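Methylocystis parvus OBBP MbnE (Methylocystis parvus OBBP, PDB 5ICQ) probably binds methanobactin, a copper-chelating peptide, in the periplasm as the solute-binding partner of its uptake machinery. Local coordinates at residues N327-L332 with T517-S522; V481-R486 with D493-Q498. One frame throughout, in Å; residues are numbered along the deposited sequence.

Interaction 1: N327-L332 with T517-S522. With SO4 (sulfate ion), chain C.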
# COMPACT_ATOMS: atom_id res chain seq x y z
N ASN A 327 5.44 0.38 22.53
CA ASN A 327 5.49 -1.06 22.78
C ASN A 327 4.62 -1.34 23.99
O ASN A 327 5.07 -1.28 25.14
CB ASN A 327 6.91 -1.56 22.98
CG ASN A 327 6.96 -3.07 23.15
OD1 ASN A 327 5.91 -3.72 23.24
ND2 ASN A 327 8.16 -3.65 23.18
N THR A 328 3.34 -1.68 23.74
CA THR A 328 2.43 -1.84 24.87
C THR A 328 2.67 -3.14 25.62
O THR A 328 1.99 -3.38 26.63
CB THR A 328 0.96 -1.79 24.42
OG1 THR A 328 0.62 -2.98 23.68
CG2 THR A 328 0.73 -0.58 23.50
N ARG A 329 3.60 -3.98 25.17
CA ARG A 329 3.96 -5.17 25.93
C ARG A 329 4.75 -4.82 27.17
O ARG A 329 4.85 -5.65 28.09
CB ARG A 329 4.80 -6.13 25.08
CG ARG A 329 4.18 -6.52 23.74
CD ARG A 329 5.21 -7.21 22.85
NE ARG A 329 4.73 -7.38 21.47
CZ ARG A 329 4.82 -6.43 20.54
NH1 ARG A 329 5.34 -5.25 20.85
NH2 ARG A 329 4.38 -6.66 19.31
N ARG A 330 5.35 -3.64 27.21
CA ARG A 330 6.19 -3.24 28.33
C ARG A 330 5.40 -2.38 29.31
O ARG A 330 4.60 -1.53 28.90
CB ARG A 330 7.44 -2.51 27.82
CG ARG A 330 8.34 -3.43 26.98
CD ARG A 330 9.64 -2.77 26.53
NE ARG A 330 10.57 -3.76 25.98
CZ ARG A 330 11.79 -3.50 25.53
NH1 ARG A 330 12.27 -2.25 25.54
NH2 ARG A 330 12.55 -4.48 25.07
N ALA A 331 5.63 -2.61 30.61
CA ALA A 331 4.76 -2.04 31.64
C ALA A 331 4.64 -0.53 31.54
O ALA A 331 3.57 0.03 31.81
CB ALA A 331 5.29 -2.44 33.03
N LEU A 332 5.70 0.16 31.11
CA LEU A 332 5.65 1.62 31.08
C LEU A 332 4.62 2.15 30.09
O LEU A 332 4.19 3.30 30.25
CB LEU A 332 7.03 2.19 30.75
CG LEU A 332 7.43 2.28 29.28
CD1 LEU A 332 8.77 3.01 29.17
CD2 LEU A 332 7.55 0.90 28.65
N THR A 517 -1.19 -12.08 16.41
CA THR A 517 0.15 -11.71 15.97
C THR A 517 0.85 -10.75 16.92
O THR A 517 1.99 -10.37 16.65
CB THR A 517 0.11 -11.07 14.58
OG1 THR A 517 -0.71 -9.89 14.60
CG2 THR A 517 -0.44 -12.07 13.55
N ALA A 518 0.20 -10.37 18.02
CA ALA A 518 0.79 -9.38 18.92
C ALA A 518 2.10 -9.86 19.54
O ALA A 518 2.95 -9.03 19.91
CB ALA A 518 -0.20 -9.03 20.04
N ASN A 519 2.29 -11.17 19.68
CA ASN A 519 3.51 -11.69 20.31
C ASN A 519 4.15 -12.76 19.44
O ASN A 519 4.71 -13.75 19.93
CB ASN A 519 3.20 -12.20 21.71
CG ASN A 519 2.87 -11.07 22.65
OD1 ASN A 519 3.76 -10.38 23.14
ND2 ASN A 519 1.58 -10.84 22.86
N GLN A 520 4.12 -12.54 18.14
CA GLN A 520 4.71 -13.41 17.14
C GLN A 520 5.91 -12.69 16.53
O GLN A 520 5.75 -11.62 15.94
CB GLN A 520 3.66 -13.75 16.08
CG GLN A 520 4.14 -14.45 14.83
CD GLN A 520 3.04 -14.48 13.78
OE1 GLN A 520 3.17 -13.89 12.71
NE2 GLN A 520 1.93 -15.14 14.10
N GLU A 521 7.11 -13.25 16.70
CA GLU A 521 8.31 -12.59 16.20
C GLU A 521 8.19 -12.28 14.72
O GLU A 521 7.61 -13.05 13.95
CB GLU A 521 9.54 -13.46 16.45
CG GLU A 521 9.89 -13.59 17.92
CD GLU A 521 11.38 -13.76 18.16
OE1 GLU A 521 12.11 -14.21 17.25
OE2 GLU A 521 11.83 -13.42 19.28
N SER A 522 8.69 -11.10 14.33
CA SER A 522 8.71 -10.56 12.98
C SER A 522 7.35 -10.12 12.46
O SER A 522 7.24 -9.76 11.29
CB SER A 522 9.32 -11.55 11.97
OG SER A 522 10.64 -11.88 12.34
S SO4 C . 8.56 -4.96 31.41
O1 SO4 C . 9.09 -5.90 30.43
O2 SO4 C . 8.94 -5.37 32.76
O3 SO4 C . 9.11 -3.63 31.14
O4 SO4 C . 7.10 -4.92 31.32
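Arg329 lays its CD and NE beside the amide oxygen of Asn519 and closes its guanidinium on the carbonyl of Ala518, joining a turn after strand 322-326 to a loop after helix 508-513. The 327-332 segment opens with a type I beta turn from Asn327 to Arg330, with an Asx turn on the same asparagine, and it illustrates how one long side chain can tie a turn to a distant loop. Side-on, NE and NH2 both donate to Ala518 O, at 2.9 Å from NE and 2.8 Å from NH2; the acceptor lies near the guanidinium plane, and NE approaches it nearly along the C=O axis. The chain is extended from CG to NE, which brings the guanidinium to the 517-522 loop. The amide plane of Asn519 stands 88° to the guanidinium, its OD1 3.5 Å from Arg329 CD. Asn327 OD1 holds the guanidinium at NH1, 2.9 Å away, and takes this NH1 and the backbone N of Arg329 from opposite faces of its plane. Phe490 adds a cation-pi contact, and Leu526 O takes a further bond from NH1. A leucine here would probably leave Ala518 O without either guanidinium donor and Asn327 OD1 with only the backbone N of its two. Just past the turn, where a 3-10 segment begins, a sulfate, probably from the crystallisation liquor, takes a hydrogen bond through O4 from Ala331 N at 2.8 Å.

Interaction 2: V481-R486 with D493-Q498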
# COMPACT_ATOMS: atom_id res chain seq x y z
N VAL A 481 21.41 -3.81 10.82
CA VAL A 481 21.27 -5.18 11.28
C VAL A 481 20.61 -5.22 12.65
O VAL A 481 19.69 -6.01 12.89
CB VAL A 481 22.64 -5.89 11.29
CG1 VAL A 481 22.57 -7.17 12.09
CG2 VAL A 481 23.09 -6.18 9.86
N GLN A 482 21.07 -4.37 13.57
CA GLN A 482 20.50 -4.32 14.91
C GLN A 482 19.06 -3.81 14.89
O GLN A 482 18.21 -4.30 15.65
CB GLN A 482 21.36 -3.41 15.81
CG GLN A 482 22.59 -4.08 16.39
CD GLN A 482 22.23 -5.17 17.39
OE1 GLN A 482 22.80 -6.27 17.35
NE2 GLN A 482 21.30 -4.87 18.28
N TYR A 483 18.78 -2.81 14.05
CA TYR A 483 17.42 -2.28 13.94
C TYR A 483 16.44 -3.36 13.49
O TYR A 483 15.36 -3.52 14.06
CB TYR A 483 17.40 -1.11 12.96
CG TYR A 483 16.08 -0.38 12.88
CD1 TYR A 483 15.74 0.59 13.81
CD2 TYR A 483 15.17 -0.66 11.86
CE1 TYR A 483 14.53 1.27 13.73
CE2 TYR A 483 13.95 0.01 11.78
CZ TYR A 483 13.64 0.97 12.72
OH TYR A 483 12.44 1.66 12.65
N GLN A 484 16.80 -4.10 12.44
CA GLN A 484 15.92 -5.15 11.94
C GLN A 484 15.74 -6.25 12.98
O GLN A 484 14.62 -6.73 13.20
CB GLN A 484 16.47 -5.72 10.63
CG GLN A 484 15.81 -7.03 10.21
CD GLN A 484 16.50 -7.70 9.03
OE1 GLN A 484 15.95 -7.78 7.94
NE2 GLN A 484 17.71 -8.21 9.27
N ARG A 485 16.83 -6.67 13.63
CA ARG A 485 16.70 -7.71 14.64
C ARG A 485 15.85 -7.24 15.82
O ARG A 485 15.03 -8.00 16.35
CB ARG A 485 18.08 -8.15 15.13
CG ARG A 485 18.04 -9.10 16.31
CD ARG A 485 18.91 -10.32 16.08
NE ARG A 485 20.27 -9.96 15.71
CZ ARG A 485 20.86 -10.32 14.58
NH1 ARG A 485 20.22 -11.09 13.71
NH2 ARG A 485 22.10 -9.94 14.32
N ARG A 486 16.06 -6.01 16.27
CA ARG A 486 15.30 -5.53 17.42
C ARG A 486 13.84 -5.29 17.06
O ARG A 486 12.96 -5.51 17.90
CB ARG A 486 15.95 -4.27 17.98
CG ARG A 486 17.26 -4.59 18.72
CD ARG A 486 17.94 -3.33 19.25
NE ARG A 486 17.04 -2.61 20.16
CZ ARG A 486 17.34 -1.47 20.76
NH1 ARG A 486 18.53 -0.91 20.57
NH2 ARG A 486 16.46 -0.89 21.57
N ASP A 493 11.32 0.34 23.28
CA ASP A 493 10.23 1.01 23.99
C ASP A 493 9.30 1.69 23.00
O ASP A 493 8.07 1.60 23.13
CB ASP A 493 10.78 2.07 24.96
CG ASP A 493 11.62 1.49 26.08
OD1 ASP A 493 11.37 0.34 26.51
OD2 ASP A 493 12.53 2.22 26.55
N MET A 494 9.88 2.38 22.02
CA MET A 494 9.16 3.12 20.99
C MET A 494 10.00 3.09 19.72
O MET A 494 11.23 3.12 19.78
CB MET A 494 8.91 4.57 21.43
CG MET A 494 8.23 5.45 20.35
SD MET A 494 7.81 7.09 21.00
CE MET A 494 6.40 6.69 22.02
N MET A 495 9.33 3.03 18.58
CA MET A 495 10.01 3.12 17.30
C MET A 495 9.02 3.72 16.33
O MET A 495 7.85 3.92 16.66
CB MET A 495 10.54 1.76 16.83
CG MET A 495 9.47 0.71 16.58
SD MET A 495 10.18 -0.78 15.81
CE MET A 495 10.33 -0.22 14.11
N ILE A 496 9.48 4.01 15.12
CA ILE A 496 8.59 4.55 14.10
C ILE A 496 8.14 3.40 13.21
O ILE A 496 8.98 2.62 12.75
CB ILE A 496 9.27 5.68 13.30
CG1 ILE A 496 9.42 6.90 14.21
CG2 ILE A 496 8.46 6.02 12.05
CD1 ILE A 496 10.29 8.02 13.64
N GLY A 497 6.83 3.27 13.01
CA GLY A 497 6.29 2.16 12.25
C GLY A 497 5.35 2.65 11.17
O GLY A 497 4.86 3.78 11.21
N GLN A 498 5.10 1.78 10.20
CA GLN A 498 4.26 2.10 9.06
C GLN A 498 3.08 1.13 8.97
O GLN A 498 3.26 -0.08 9.10
CB GLN A 498 5.09 2.07 7.78
CG GLN A 498 4.33 2.35 6.52
CD GLN A 498 5.24 2.66 5.35
OE1 GLN A 498 5.84 1.75 4.76
NE2 GLN A 498 5.34 3.94 5.00
O HOH W 1 12.24 3.86 14.24
O HOH W 2 11.09 2.47 10.73
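Tyr483 meets Met495 through apolar contact at the far end of its ring, where the methyl CE of the methionine lies 3.8 Å from CZ of the tyrosine. The same methyl also comes close to the hydroxyl, with Met495 CE 3.2 Å from Tyr483 OH. The two side chains cross at a slant. The tyrosine gets there because CG stands anti to the backbone N (chi1 -174°), which swings the ring out from the helix until its hydroxyl end meets Met495. From the other side Met495 points at the helix, and the bend at its last torsion (chi3 -78°) turns CE toward the phenol.

Helix 480-489 is the helix of a beta-alpha-beta crossover from strand 472-477 to strand 494-498; both strands run parallel to strand 442-450, which lies between them in a mixed sheet, and strand 322-326 flanks 494-498 in antiparallel fashion. Met449 of strand 442-450, and Gln455 of helix 453-467, also touch Tyr483, so the ring is buried among several elements of the sheet and its covering helices.

The polar part of the contact runs through water. No direct hydrogen bond joins the segments; Tyr483 OH instead reaches the strand backbone by two bridges. It donates to one water, 2.7 Å from OH and in the plane of the ring, which also accepts from Ile496 N at 2.9 Å. A second water donates to Ile496 O at 2.9 Å and lies a short 2.5 Å from Tyr483 OH, where the buried hydroxyl appears to accept. Both backbone polar groups of Ile496 are each met by one of the two ordered waters.

Charged contacts lie at the end of the helix segment, where Arg486 forms a salt bridge with Glu447 and gives its NE to the backbone oxygen of Asp491.

How the interactions relate
Followed from the N terminus, the chain leaves strand 322-326 through the turn at 327-332 and passes through several helices and the strands 442-450 and 472-477 before helix 480-489 and strand 494-498 form interaction 2, a short local loop with only six residues between its segments. It then runs on through helix 508-513 to 517-522, where interaction 1 closes the long loop opened at 327-332. The small loop therefore lies within the large one. The contact centres are 12 Å apart, and they meet directly: Arg330 NH1 makes a salt bridge to Asp493 OD1 at 2.9 Å, and Asn327 N probably hydrogen-bonds to Asp493 O, tying both ends of the turn to the residue just before strand 494-498.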